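Local coordinates for AB hydrolase-1 domain-containing protein (Thermoplasma acidophilum DSM 1728, PDB 3BDI) that is uncharacterised but probably works as a serine hydrolase of the alpha/beta hydrolase superfamily, in the ABHD14 family, at residues A[150-163]-A[175-188]. Sequence-based numbering, arbitrary orientation. Where two conformers were deposited one is given.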
loop_
_atom_site.group_PDB
_atom_site.type_symbol
_atom_site.label_atom_id
_atom_site.label_comp_id
_atom_site.label_asym_id
_atom_site.label_seq_id
_atom_site.Cartn_x
_atom_site.Cartn_y
_atom_site.Cartn_z
ATOM N N THR A 150 4.231 -0.489 11.666
ATOM C CA THR A 150 3.760 0.467 10.680
ATOM C C THR A 150 4.842 1.492 10.360
ATOM O O THR A 150 5.448 2.034 11.263
ATOM C CB THR A 150 2.510 1.194 11.240
ATOM O OG1 THR A 150 1.444 0.248 11.450
ATOM C CG2 THR A 150 1.998 2.289 10.329
ATOM N N LEU A 151 5.096 1.724 9.076
ATOM C CA LEU A 151 5.944 2.781 8.606
ATOM C C LEU A 151 5.067 3.840 7.954
ATOM O O LEU A 151 4.306 3.538 7.028
ATOM C CB LEU A 151 6.933 2.244 7.569
ATOM C CG LEU A 151 7.863 3.237 6.868
ATOM C CD1 LEU A 151 8.834 3.807 7.877
ATOM C CD2 LEU A 151 8.586 2.587 5.685
ATOM N N LEU A 152 5.173 5.059 8.461
ATOM C CA LEU A 152 4.544 6.251 7.900
ATOM C C LEU A 152 5.609 7.058 7.203
ATOM O O LEU A 152 6.642 7.403 7.780
ATOM C CB LEU A 152 3.931 7.081 9.033
ATOM C CG LEU A 152 2.831 6.392 9.828
ATOM C CD1 LEU A 152 2.424 7.194 11.051
ATOM C CD2 LEU A 152 1.592 6.087 9.029
ATOM N N VAL A 153 5.407 7.333 5.910
ATOM C CA VAL A 153 6.352 8.077 5.076
ATOM C C VAL A 153 5.670 9.331 4.612
ATOM O O VAL A 153 4.573 9.276 4.095
ATOM C CB VAL A 153 6.846 7.249 3.871
ATOM C CG1 VAL A 153 7.856 8.061 3.077
ATOM C CG2 VAL A 153 7.479 5.917 4.326
ATOM N N TRP A 154 6.332 10.474 4.769
ATOM C CA TRP A 154 5.816 11.738 4.284
ATOM C C TRP A 154 6.951 12.497 3.624
ATOM O O TRP A 154 8.081 12.462 4.095
ATOM C CB TRP A 154 5.298 12.630 5.436
ATOM C CG TRP A 154 3.832 12.912 5.478
ATOM C CD1 TRP A 154 3.166 14.019 4.977
ATOM C CD2 TRP A 154 2.848 12.125 6.127
ATOM N NE1 TRP A 154 1.850 13.942 5.267
ATOM C CE2 TRP A 154 1.615 12.800 5.989
ATOM C CE3 TRP A 154 2.885 10.915 6.816
ATOM C CZ2 TRP A 154 0.428 12.291 6.557
ATOM C CZ3 TRP A 154 1.736 10.426 7.369
ATOM C CH2 TRP A 154 0.526 11.106 7.229
ATOM N N GLY A 155 6.639 13.247 2.587
ATOM C CA GLY A 155 7.559 14.239 2.053
ATOM C C GLY A 155 7.524 15.533 2.846
ATOM O O GLY A 155 6.462 15.954 3.272
ATOM N N SER A 156 8.670 16.174 2.997
ATOM C CA SER A 156 8.799 17.401 3.812
ATOM C C SER A 156 8.029 18.551 3.218
ATOM O O SER A 156 7.636 19.465 3.947
ATOM C CB SER A 156 10.268 17.795 3.961
ATOM O OG SER A 156 10.841 18.205 2.748
ATOM N N LYS A 157 7.749 18.477 1.926
ATOM C CA LYS A 157 7.038 19.546 1.197
ATOM C C LYS A 157 5.583 19.170 0.889
ATOM O O LYS A 157 4.941 19.780 0.020
ATOM C CB LYS A 157 7.773 19.892 -0.118
ATOM C CG LYS A 157 9.214 20.242 0.078
ATOM C CD LYS A 157 9.940 20.426 -1.253
ATOM C CE LYS A 157 9.905 21.812 -1.755
ATOM N NZ LYS A 157 11.143 22.063 -2.593
ATOM N N ASP A 158 5.054 18.139 1.533
ATOM C CA ASP A 158 3.684 17.708 1.270
ATOM C C ASP A 158 2.670 18.695 1.837
ATOM O O ASP A 158 2.579 18.869 3.064
ATOM C CB ASP A 158 3.490 16.314 1.873
ATOM C CG ASP A 158 2.188 15.635 1.466
ATOM O OD1 ASP A 158 1.241 16.302 0.937
ATOM O OD2 ASP A 158 2.070 14.430 1.745
ATOM N N HIS A 159 1.922 19.316 0.946
ATOM C CA HIS A 159 0.787 20.169 1.314
ATOM C C HIS A 159 -0.543 19.587 0.861
ATOM O O HIS A 159 -1.563 20.289 0.886
ATOM C CB HIS A 159 0.980 21.572 0.721
ATOM C CG HIS A 159 2.262 22.237 1.125
ATOM N ND1 HIS A 159 2.504 22.674 2.412
ATOM C CD2 HIS A 159 3.380 22.528 0.414
ATOM C CE1 HIS A 159 3.717 23.197 2.476
ATOM N NE2 HIS A 159 4.266 23.130 1.276
ATOM N N VAL A 160 -0.540 18.330 0.401
ATOM C CA VAL A 160 -1.768 17.634 0.002
ATOM C C VAL A 160 -2.433 16.984 1.209
ATOM O O VAL A 160 -3.667 17.104 1.435
ATOM C CB VAL A 160 -1.468 16.583 -1.093
ATOM C CG1 VAL A 160 -2.707 15.693 -1.413
ATOM C CG2 VAL A 160 -0.937 17.285 -2.351
ATOM N N VAL A 161 -1.637 16.238 1.959
ATOM C CA VAL A 161 -2.062 15.689 3.225
ATOM C C VAL A 161 -1.115 16.297 4.247
ATOM O O VAL A 161 0.077 16.008 4.270
ATOM C CB VAL A 161 -2.045 14.131 3.280
ATOM C CG1 VAL A 161 -2.430 13.629 4.673
ATOM C CG2 VAL A 161 -2.949 13.509 2.217
ATOM N N PRO A 162 -1.632 17.205 5.071
ATOM C CA PRO A 162 -0.774 18.017 5.898
ATOM C C PRO A 162 0.240 17.255 6.755
ATOM O O PRO A 162 -0.089 16.248 7.347
ATOM C CB PRO A 162 -1.761 18.714 6.845
ATOM C CG PRO A 162 -3.060 18.648 6.219
ATOM C CD PRO A 162 -3.056 17.548 5.230
ATOM N N ILE A 163 1.446 17.782 6.841
ATOM C CA ILE A 163 2.509 17.147 7.601
ATOM C C ILE A 163 2.196 17.113 9.115
ATOM O O ILE A 163 2.696 16.252 9.829
ATOM C CB ILE A 163 3.858 17.814 7.271
ATOM C CG1 ILE A 163 5.034 16.936 7.708
ATOM C CG2 ILE A 163 3.932 19.206 7.866
ATOM C CD1 ILE A 163 5.438 15.912 6.688
ATOM N N GLY A 175 4.341 2.309 18.224
ATOM C CA GLY A 175 5.469 1.615 17.574
ATOM C C GLY A 175 5.704 2.008 16.132
ATOM O O GLY A 175 6.766 1.605 15.523
ATOM N N SER A 176 4.737 2.757 15.558
ATOM C CA SER A 176 4.904 3.284 14.194
ATOM C C SER A 176 6.232 4.000 14.054
ATOM O O SER A 176 6.749 4.590 15.032
ATOM C CB SER A 176 3.711 4.148 13.743
ATOM O OG SER A 176 3.570 5.367 14.459
ATOM N N ARG A 177 6.865 3.825 12.895
ATOM C CA ARG A 177 8.147 4.488 12.494
ATOM C C ARG A 177 7.676 5.640 11.530
ATOM O O ARG A 177 7.076 5.346 10.523
ATOM C CB ARG A 177 9.093 3.482 11.746
ATOM C CG ARG A 177 10.287 4.107 11.023
ATOM C CD ARG A 177 11.339 3.021 10.619
ATOM N NE ARG A 177 12.375 3.630 9.810
ATOM C CZ ARG A 177 13.241 2.872 9.092
ATOM N NH1 ARG A 177 13.224 1.528 9.177
ATOM N NH2 ARG A 177 14.220 3.441 8.418
ATOM N N LEU A 178 7.861 6.920 11.894
ATOM C CA LEU A 178 7.618 8.075 10.969
ATOM C C LEU A 178 8.916 8.527 10.339
ATOM O O LEU A 178 9.893 8.829 11.035
ATOM C CB LEU A 178 7.006 9.277 11.684
ATOM C CG LEU A 178 6.792 10.566 10.881
ATOM C CD1 LEU A 178 5.885 10.263 9.660
ATOM C CD2 LEU A 178 6.238 11.687 11.762
ATOM N N GLU A 179 8.934 8.582 9.029
ATOM C CA GLU A 179 10.065 9.140 8.322
ATOM C C GLU A 179 9.661 10.273 7.374
ATOM O O GLU A 179 8.888 10.059 6.534
ATOM C CB GLU A 179 10.782 8.071 7.546
ATOM C CG GLU A 179 11.194 6.773 8.399
ATOM C CD GLU A 179 12.373 6.806 9.449
ATOM O OE1 GLU A 179 12.251 7.089 10.660
ATOM O OE2 GLU A 179 13.362 6.260 9.142
ATOM N N ILE A 180 10.237 11.459 7.547
ATOM C CA ILE A 180 9.918 12.579 6.698
ATOM C C ILE A 180 11.109 12.745 5.746
ATOM O O ILE A 180 12.251 12.957 6.172
ATOM C CB ILE A 180 9.604 13.887 7.530
ATOM C CG1 ILE A 180 8.389 13.700 8.466
ATOM C CG2 ILE A 180 9.309 15.026 6.600
ATOM C CD1 ILE A 180 8.158 14.839 9.475
ATOM N N VAL A 181 10.833 12.614 4.445
ATOM C CA VAL A 181 11.841 12.626 3.405
ATOM C C VAL A 181 12.008 14.050 2.881
ATOM O O VAL A 181 11.086 14.624 2.313
ATOM C CB VAL A 181 11.443 11.646 2.283
ATOM C CG1 VAL A 181 12.463 11.667 1.133
ATOM C CG2 VAL A 181 11.262 10.241 2.832
ATOM N N GLU A 182 13.215 14.580 3.074
ATOM C CA GLU A 182 13.583 15.905 2.633
ATOM C C GLU A 182 13.465 16.077 1.130
ATOM O O GLU A 182 13.888 15.213 0.369
ATOM C CB GLU A 182 15.036 16.176 3.095
ATOM C CG GLU A 182 15.607 17.547 2.742
ATOM C CD GLU A 182 14.807 18.718 3.290
ATOM O OE1 GLU A 182 14.246 18.591 4.393
ATOM O OE2 GLU A 182 14.766 19.790 2.630
ATOM N N GLY A 183 12.896 17.189 0.683
ATOM C CA GLY A 183 12.941 17.506 -0.715
ATOM C C GLY A 183 11.880 16.884 -1.578
ATOM O O GLY A 183 11.905 17.038 -2.777
ATOM N N SER A 184 10.914 16.210 -0.959
ATOM C CA SER A 184 9.797 15.562 -1.654
ATOM C C SER A 184 8.477 16.175 -1.253
ATOM O O SER A 184 8.266 16.502 -0.092
ATOM C CB SER A 184 9.755 14.090 -1.308
ATOM O OG SER A 184 8.611 13.469 -1.914
ATOM N N GLY A 185 7.574 16.338 -2.204
ATOM C CA GLY A 185 6.134 16.554 -1.908
ATOM C C GLY A 185 5.406 15.238 -1.672
ATOM O O GLY A 185 5.991 14.263 -1.207
ATOM N N HIS A 186 4.135 15.196 -2.030
ATOM C CA HIS A 186 3.253 14.133 -1.639
ATOM C C HIS A 186 3.678 12.717 -2.157
ATOM O O HIS A 186 3.727 11.822 -1.273
ATOM C CB HIS A 186 1.821 14.592 -1.950
ATOM C CG HIS A 186 0.734 13.663 -1.525
ATOM N ND1 HIS A 186 0.476 13.349 -0.205
ATOM C CD2 HIS A 186 -0.207 13.030 -2.257
ATOM C CE1 HIS A 186 -0.545 12.500 -0.162
ATOM N NE2 HIS A 186 -0.988 12.316 -1.389
ATOM N N PRO A 187 3.975 12.467 -3.473
ATOM C CA PRO A 187 4.406 11.138 -4.061
ATOM C C PRO A 187 5.925 10.811 -3.931
ATOM O O PRO A 187 6.763 10.960 -4.845
ATOM C CB PRO A 187 4.046 11.271 -5.531
ATOM C CG PRO A 187 4.099 12.618 -5.785
ATOM C CD PRO A 187 3.787 13.421 -4.561
ATOM N N VAL A 188 6.247 10.385 -2.739
ATOM C CA VAL A 188 7.613 10.293 -2.353
ATOM C C VAL A 188 8.394 9.293 -3.191
ATOM O O VAL A 188 9.588 9.477 -3.482
ATOM C CB VAL A 188 7.737 9.930 -0.821
ATOM C CG1 VAL A 188 9.189 9.934 -0.387
ATOM C CG2 VAL A 188 6.905 10.913 0.060
HETATM O O HOH W 1 6.907 0.149 13.207
HETATM O O HOH W 2 4.137 12.714 1.538
#
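Asp158 and His186 meet in the loops that follow two parallel strands. His186 ND1 donates to Asp158 OD2 over 2.7 Å with the carboxylate oxygen in the imidazole plane, while ring and carboxylate are turned 61° apart and the bond arrives on the syn side, 33° out of the carboxylate plane. The other oxygen, OD1, accepts from Val160 N, an Asx turn, and from Val161 N, which extends it to an Asx motif and holds the carboxylate in place; a water ties OD2 to Gly155 N and His186 O. Val160 CG1, anti to the backbone N (chi1 172°), lies over the middle of one imidazole face in a CH-pi contact, 3.8 Å from the His186 ring centroid. Val161 CG2 adds a touch at His186 CE1, 3.5 Å away. Replacing Asp158 by an alanine would probably leave His186 ND1 and both valine N-H groups without their acceptor and the imidazole less firmly held. His186 NE2 is hydrogen-bonded to Ser108 OG on the likely nucleophile elbow, consistent with a Ser-His-Asp triad.

Behind the loops, strands 150-155 and 177-181 pair by backbone bonds such as Glu179 N to Leu152 O, 2.9 Å. Leu151 CD1 runs alongside the extended Arg177 chain, 3.5 Å from its CG. On the other face Leu178 CD1 packs against Leu152 CB. Strand 177-181 forms the sheet edge, and helix 163-172 makes the beta-alpha-beta crossover, covering Trp154 and Leu178; helix 193-205 packs on Leu151, Glu179 and Val181, while strand 125-131 pairs with 150-155.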